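Local coordinates for protein cleavage stimulation factor 77 (Encephalitozoon cuniculi, PDB 2UY1) that probably binds mRNA as a helical-repeat subunit of the nuclear cleavage stimulation factor that acts in 3'-end processing, at residues V255-A260 and L293-K298. Sequence-based numbering, arbitrary orientation.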
loop_
_atom_site.group_PDB
_atom_site.type_symbol
_atom_site.label_atom_id
_atom_site.label_comp_id
_atom_site.label_asym_id
_atom_site.label_seq_id
_atom_site.Cartn_x
_atom_site.Cartn_y
_atom_site.Cartn_z
ATOM N N VAL B 255 14.191 11.744 28.485
ATOM C CA VAL B 255 14.544 10.643 29.406
ATOM C C VAL B 255 15.329 11.208 30.614
ATOM O O VAL B 255 15.196 10.729 31.753
ATOM C CB VAL B 255 15.385 9.577 28.659
ATOM C CG1 VAL B 255 16.194 8.662 29.605
ATOM C CG2 VAL B 255 14.493 8.744 27.712
ATOM N N MET B 256 16.115 12.239 30.335
ATOM C CA MET B 256 16.962 12.877 31.366
ATOM C C MET B 256 16.390 14.185 31.914
ATOM O O MET B 256 17.092 14.865 32.677
ATOM C CB MET B 256 18.339 13.144 30.791
ATOM C CG MET B 256 18.905 11.972 30.083
ATOM S SD MET B 256 19.264 10.715 31.265
ATOM C CE MET B 256 20.048 9.461 30.240
ATOM N N ASP B 257 15.152 14.523 31.539
ATOM C CA ASP B 257 14.367 15.608 32.121
ATOM C C ASP B 257 15.014 16.996 31.943
ATOM O O ASP B 257 15.189 17.751 32.911
ATOM C CB ASP B 257 14.096 15.316 33.603
ATOM C CG ASP B 257 12.998 16.189 34.201
ATOM O OD1 ASP B 257 12.318 16.892 33.433
ATOM O OD2 ASP B 257 12.830 16.186 35.456
ATOM N N GLU B 258 15.291 17.349 30.689
ATOM C CA GLU B 258 15.945 18.637 30.364
ATOM C C GLU B 258 15.180 19.456 29.297
ATOM O O GLU B 258 15.557 19.413 28.099
ATOM C CB GLU B 258 17.365 18.378 29.902
ATOM C CG GLU B 258 18.309 17.890 30.970
ATOM C CD GLU B 258 18.670 18.974 32.020
ATOM O OE1 GLU B 258 18.767 20.190 31.646
ATOM O OE2 GLU B 258 18.847 18.585 33.197
ATOM N N GLU B 259 14.157 20.223 29.731
ATOM C CA GLU B 259 13.238 20.971 28.829
ATOM C C GLU B 259 13.963 21.984 27.959
ATOM O O GLU B 259 13.451 22.408 26.910
ATOM C CB GLU B 259 12.117 21.675 29.630
ATOM C CG GLU B 259 10.885 22.005 28.801
ATOM C CD GLU B 259 9.700 22.600 29.544
ATOM O OE1 GLU B 259 9.600 22.520 30.793
ATOM O OE2 GLU B 259 8.803 23.133 28.845
ATOM N N ALA B 260 15.163 22.386 28.386
ATOM C CA ALA B 260 15.922 23.454 27.680
ATOM C C ALA B 260 16.334 23.073 26.272
ATOM O O ALA B 260 16.577 23.953 25.411
ATOM C CB ALA B 260 17.177 23.895 28.484
ATOM N N LEU B 293 6.060 19.430 22.995
ATOM C CA LEU B 293 4.691 19.210 23.494
ATOM C C LEU B 293 4.544 17.903 24.245
ATOM O O LEU B 293 3.859 17.868 25.284
ATOM C CB LEU B 293 3.606 19.278 22.368
ATOM C CG LEU B 293 3.293 20.677 21.809
ATOM C CD1 LEU B 293 2.558 20.539 20.475
ATOM C CD2 LEU B 293 2.476 21.506 22.757
ATOM N N ASN B 294 5.147 16.823 23.701
ATOM C CA ASN B 294 5.109 15.483 24.322
ATOM C C ASN B 294 5.742 15.473 25.682
ATOM O O ASN B 294 5.205 14.849 26.632
ATOM C CB ASN B 294 5.847 14.409 23.499
ATOM C CG ASN B 294 5.853 13.035 24.194
ATOM O OD1 ASN B 294 4.814 12.414 24.371
ATOM N ND2 ASN B 294 7.020 12.566 24.578
ATOM N N TYR B 295 6.896 16.134 25.755
ATOM C CA TYR B 295 7.623 16.360 27.027
ATOM C C TYR B 295 6.697 16.992 28.072
ATOM O O TYR B 295 6.569 16.495 29.211
ATOM C CB TYR B 295 8.885 17.235 26.813
ATOM C CG TYR B 295 9.546 17.675 28.132
ATOM C CD1 TYR B 295 10.657 16.989 28.650
ATOM C CD2 TYR B 295 9.000 18.714 28.914
ATOM C CE1 TYR B 295 11.253 17.390 29.881
ATOM C CE2 TYR B 295 9.557 19.038 30.193
ATOM C CZ TYR B 295 10.684 18.402 30.638
ATOM O OH TYR B 295 11.265 18.772 31.867
ATOM N N VAL B 296 6.049 18.080 27.680
ATOM C CA VAL B 296 5.183 18.817 28.567
ATOM C C VAL B 296 3.954 18.038 28.973
ATOM O O VAL B 296 3.584 18.083 30.124
ATOM C CB VAL B 296 4.839 20.224 28.031
ATOM C CG1 VAL B 296 3.804 20.913 28.930
ATOM C CG2 VAL B 296 6.078 21.065 27.957
ATOM N N LEU B 297 3.309 17.308 28.042
ATOM C CA LEU B 297 2.209 16.432 28.378
ATOM C C LEU B 297 2.633 15.410 29.404
ATOM O O LEU B 297 1.895 15.078 30.340
ATOM C CB LEU B 297 1.732 15.669 27.102
ATOM C CG LEU B 297 0.520 14.741 27.205
ATOM C CD1 LEU B 297 -0.750 15.422 27.759
ATOM C CD2 LEU B 297 0.203 13.989 25.847
ATOM N N LYS B 298 3.795 14.828 29.210
ATOM C CA LYS B 298 4.260 13.821 30.149
ATOM C C LYS B 298 4.614 14.377 31.536
ATOM O O LYS B 298 4.346 13.728 32.553
ATOM C CB LYS B 298 5.441 13.044 29.569
ATOM C CG LYS B 298 5.077 12.209 28.301
ATOM C CD LYS B 298 4.531 10.852 28.671
ATOM C CE LYS B 298 3.944 10.111 27.449
ATOM N NZ LYS B 298 3.186 11.002 26.531
HETATM O O HOH W 1 11.061 21.532 32.909
#
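The phenol oxygen of Tyr-295 joins one carboxylate of segment 255-260 and a water: its OH donates to Asp-257 OD1 at 2.7 Å, although OD1 lies too close to another atom of the model, so this bond is somewhat doubtful, and it accepts a hydrogen bond from the water, whose oxygen lies 3.0 Å away. That water also donates to Glu-259 OE1 (2.8 Å), closing a water bridge between the ring hydroxyl and the second carboxylate. The setting is a stack of antiparallel helices, consistent with the HAT (half-a-TPR) repeats of the Suf family, in which the linker between helices 247-255 and 260-269 meets helix 282-300.

Asp-257 takes a left-handed backbone conformation in the linker. Its carboxylate reaches the edge of the Tyr-295 ring, near the ring plane. Tyr-295 reaches the linker because its CG stands anti to the backbone N (chi1 171°), carrying the ring out toward it; beyond the segments it also meets the ring of Tyr-262.

Glu-259 lies over one ring face. Its CA sits 4.1 Å above the plane, displaced toward the rim, CB approaches CZ at 3.7 Å, and CG approaches CE2 at 3.5 Å. The extended chain runs roughly at right angles to the tyrosine, and its carboxylate is inclined 34° to the ring, so aliphatic carbons pack there while the acid ends beyond the rim. Of its two oxygens, OE1 holds the water and OE2 is hydrogen-bonded to His-292 NE2, one residue before segment 293-298, so each carboxylate oxygen has a hydrogen-bonding partner, which should limit its rotation. The same Glu-259 OE2 rests 3.5 Å from Val-296 CG2, the methyl that lies in plane at the edge of the Tyr-295 ring.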